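Local structure of hypothetical membrane spanning protein (2VPZ) at residues E45-Y49 and L167-W171. The protein binds quinones in the membrane and is probably the membrane subunit of a polysulfide reductase, passing electrons between the quinone pool and its partner subunits. Sequence-based numbering, arbitrary orientation.
Sequences EARRY and LKSPW
At one end of the helical bundle, probably near the membrane boundary, the start of helix 46-65 meets the loop that follows helix 148-166, where Glu45 and Tyr49 reach Ser169 and Trp171. Helix 148-166 finishes in a Schellman motif with Lys168, at positive phi, as its C-prime residue, and the chain then turns Ser169 toward Tyr49. The two hydroxyls, Tyr49 OH and Ser169 OG, lie 2.6 Å apart in a hydrogen bond, the serine oxygen sitting at the edge of the phenol ring, near its plane. Serine suits this buried place, being short enough to fit beside the phenol and still pair with it. Trp171 NE1 donates to Glu45 OE2 at 3.0 Å, fairly straight at 154° but from above the carboxylate plane. Its CG lies between backbone N and carbonyl carbon (chi1 53°), which swings the indole back across Ser169, whose CB lies over one face, toward the rim. The benzo edge brings CH2 over one face of the Tyr49 ring, the planes 59° apart, with CZ2 3.8 Å from Tyr49 CE1. A phenylalanine in place of Trp171 would probably leave Glu45 OE2 without its N-H donor and reduce the packing against Tyr49. The other carboxylate oxygen, Glu45 OE1, forms a salt bridge 2.8 Å from Arg48 NH1, while Arg48 NH2 is hydrogen-bonded to Tyr52 OH. With each oxygen gripped by a different donor, the carboxylate is restrained from turning, and its negative charge is probably stabilised by the arginine.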
loop_
_atom_site.group_PDB
_atom_site.type_symbol
_atom_site.label_atom_id
_atom_site.label_comp_id
_atom_site.label_asym_id
_atom_site.label_seq_id
_atom_site.Cartn_x
_atom_site.Cartn_y
_atom_site.Cartn_z
ATOM N N GLU C 45 -7.112 -33.295 57.590
ATOM C CA GLU C 45 -7.927 -33.353 56.364
ATOM C C GLU C 45 -7.096 -33.478 55.076
ATOM O O GLU C 45 -7.638 -33.585 53.974
ATOM C CB GLU C 45 -8.776 -32.089 56.201
ATOM C CG GLU C 45 -9.604 -31.633 57.375
ATOM C CD GLU C 45 -10.935 -31.058 56.910
ATOM O OE1 GLU C 45 -11.688 -31.833 56.271
ATOM O OE2 GLU C 45 -11.203 -29.861 57.158
ATOM N N ALA C 46 -5.784 -33.431 55.216
ATOM C CA ALA C 46 -4.913 -33.484 54.054
ATOM C C ALA C 46 -5.041 -34.772 53.228
ATOM O O ALA C 46 -4.772 -34.787 52.029
ATOM C CB ALA C 46 -3.427 -33.298 54.493
ATOM N N ARG C 47 -5.503 -35.836 53.863
ATOM C CA ARG C 47 -5.621 -37.142 53.228
ATOM C C ARG C 47 -6.750 -37.368 52.225
ATOM O O ARG C 47 -6.558 -37.976 51.163
ATOM C CB ARG C 47 -5.629 -38.226 54.304
ATOM C CG ARG C 47 -4.253 -38.619 54.822
ATOM C CD ARG C 47 -3.691 -39.740 53.946
ATOM N NE ARG C 47 -4.578 -40.905 53.894
ATOM C CZ ARG C 47 -4.236 -42.096 53.428
ATOM N NH1 ARG C 47 -3.003 -42.265 52.975
ATOM N NH2 ARG C 47 -5.094 -43.113 53.414
ATOM N N ARG C 48 -7.930 -36.896 52.582
ATOM C CA ARG C 48 -9.086 -37.031 51.727
ATOM C C ARG C 48 -9.101 -35.906 50.680
ATOM O O ARG C 48 -9.693 -36.065 49.620
ATOM C CB ARG C 48 -10.381 -37.030 52.542
ATOM C CG ARG C 48 -10.684 -35.702 53.185
ATOM C CD ARG C 48 -11.837 -35.819 54.146
ATOM N NE ARG C 48 -13.109 -35.433 53.556
ATOM C CZ ARG C 48 -13.811 -34.378 53.948
ATOM N NH1 ARG C 48 -13.343 -33.626 54.929
ATOM N NH2 ARG C 48 -14.962 -34.082 53.359
ATOM N N TYR C 49 -8.466 -34.769 50.950
ATOM C CA TYR C 49 -8.424 -33.738 49.912
ATOM C C TYR C 49 -7.500 -34.238 48.783
ATOM O O TYR C 49 -7.683 -33.908 47.613
ATOM C CB TYR C 49 -7.999 -32.354 50.428
ATOM C CG TYR C 49 -9.198 -31.527 50.874
ATOM C CD1 TYR C 49 -9.686 -31.616 52.182
ATOM C CD2 TYR C 49 -9.893 -30.728 49.963
ATOM C CE1 TYR C 49 -10.838 -30.935 52.572
ATOM C CE2 TYR C 49 -11.049 -30.042 50.336
ATOM C CZ TYR C 49 -11.520 -30.148 51.647
ATOM O OH TYR C 49 -12.655 -29.471 52.031
ATOM N N LEU C 167 -18.664 -29.269 51.495
ATOM C CA LEU C 167 -18.203 -30.440 52.252
ATOM C C LEU C 167 -17.984 -30.037 53.759
ATOM O O LEU C 167 -17.431 -30.797 54.564
ATOM C CB LEU C 167 -16.911 -31.036 51.625
ATOM C CG LEU C 167 -16.954 -31.378 50.115
ATOM C CD1 LEU C 167 -15.695 -32.153 49.682
ATOM C CD2 LEU C 167 -18.215 -32.198 49.785
ATOM N N LYS C 168 -18.438 -28.829 54.107
ATOM C CA LYS C 168 -18.374 -28.251 55.460
ATOM C C LYS C 168 -17.002 -28.012 56.145
ATOM O O LYS C 168 -16.923 -27.952 57.378
ATOM C CB LYS C 168 -19.341 -29.011 56.406
ATOM C CG LYS C 168 -20.865 -28.894 56.085
ATOM C CD LYS C 168 -21.449 -27.467 56.222
ATOM C CE LYS C 168 -22.864 -27.374 55.615
ATOM N NZ LYS C 168 -23.216 -26.002 55.122
ATOM N N SER C 169 -15.921 -27.900 55.368
ATOM C CA SER C 169 -14.603 -27.599 55.953
ATOM C C SER C 169 -14.741 -26.127 56.450
ATOM O O SER C 169 -15.114 -25.234 55.666
ATOM C CB SER C 169 -13.460 -27.762 54.917
ATOM O OG SER C 169 -13.364 -29.092 54.454
ATOM N N PRO C 170 -14.458 -25.856 57.770
ATOM C CA PRO C 170 -14.521 -24.529 58.426
ATOM C C PRO C 170 -13.644 -23.342 57.882
ATOM O O PRO C 170 -14.081 -22.172 57.889
ATOM C CB PRO C 170 -14.267 -24.834 59.916
ATOM C CG PRO C 170 -14.267 -26.369 60.047
ATOM C CD PRO C 170 -13.841 -26.846 58.667
ATOM N N TRP C 171 -12.423 -23.677 57.462
ATOM C CA TRP C 171 -11.384 -22.790 56.854
ATOM C C TRP C 171 -11.624 -22.787 55.305
ATOM O O TRP C 171 -11.308 -23.717 54.666
ATOM C CB TRP C 171 -9.995 -23.386 57.046
ATOM C CG TRP C 171 -9.948 -24.855 56.541
ATOM C CD1 TRP C 171 -10.068 -25.982 57.307
ATOM C CD2 TRP C 171 -9.891 -25.332 55.155
ATOM N NE1 TRP C 171 -10.099 -27.100 56.502
ATOM C CE2 TRP C 171 -9.997 -26.728 55.187
ATOM C CE3 TRP C 171 -9.777 -24.696 53.890
ATOM C CZ2 TRP C 171 -9.989 -27.518 54.000
ATOM C CZ3 TRP C 171 -9.786 -25.458 52.717
ATOM C CH2 TRP C 171 -9.891 -26.862 52.784
#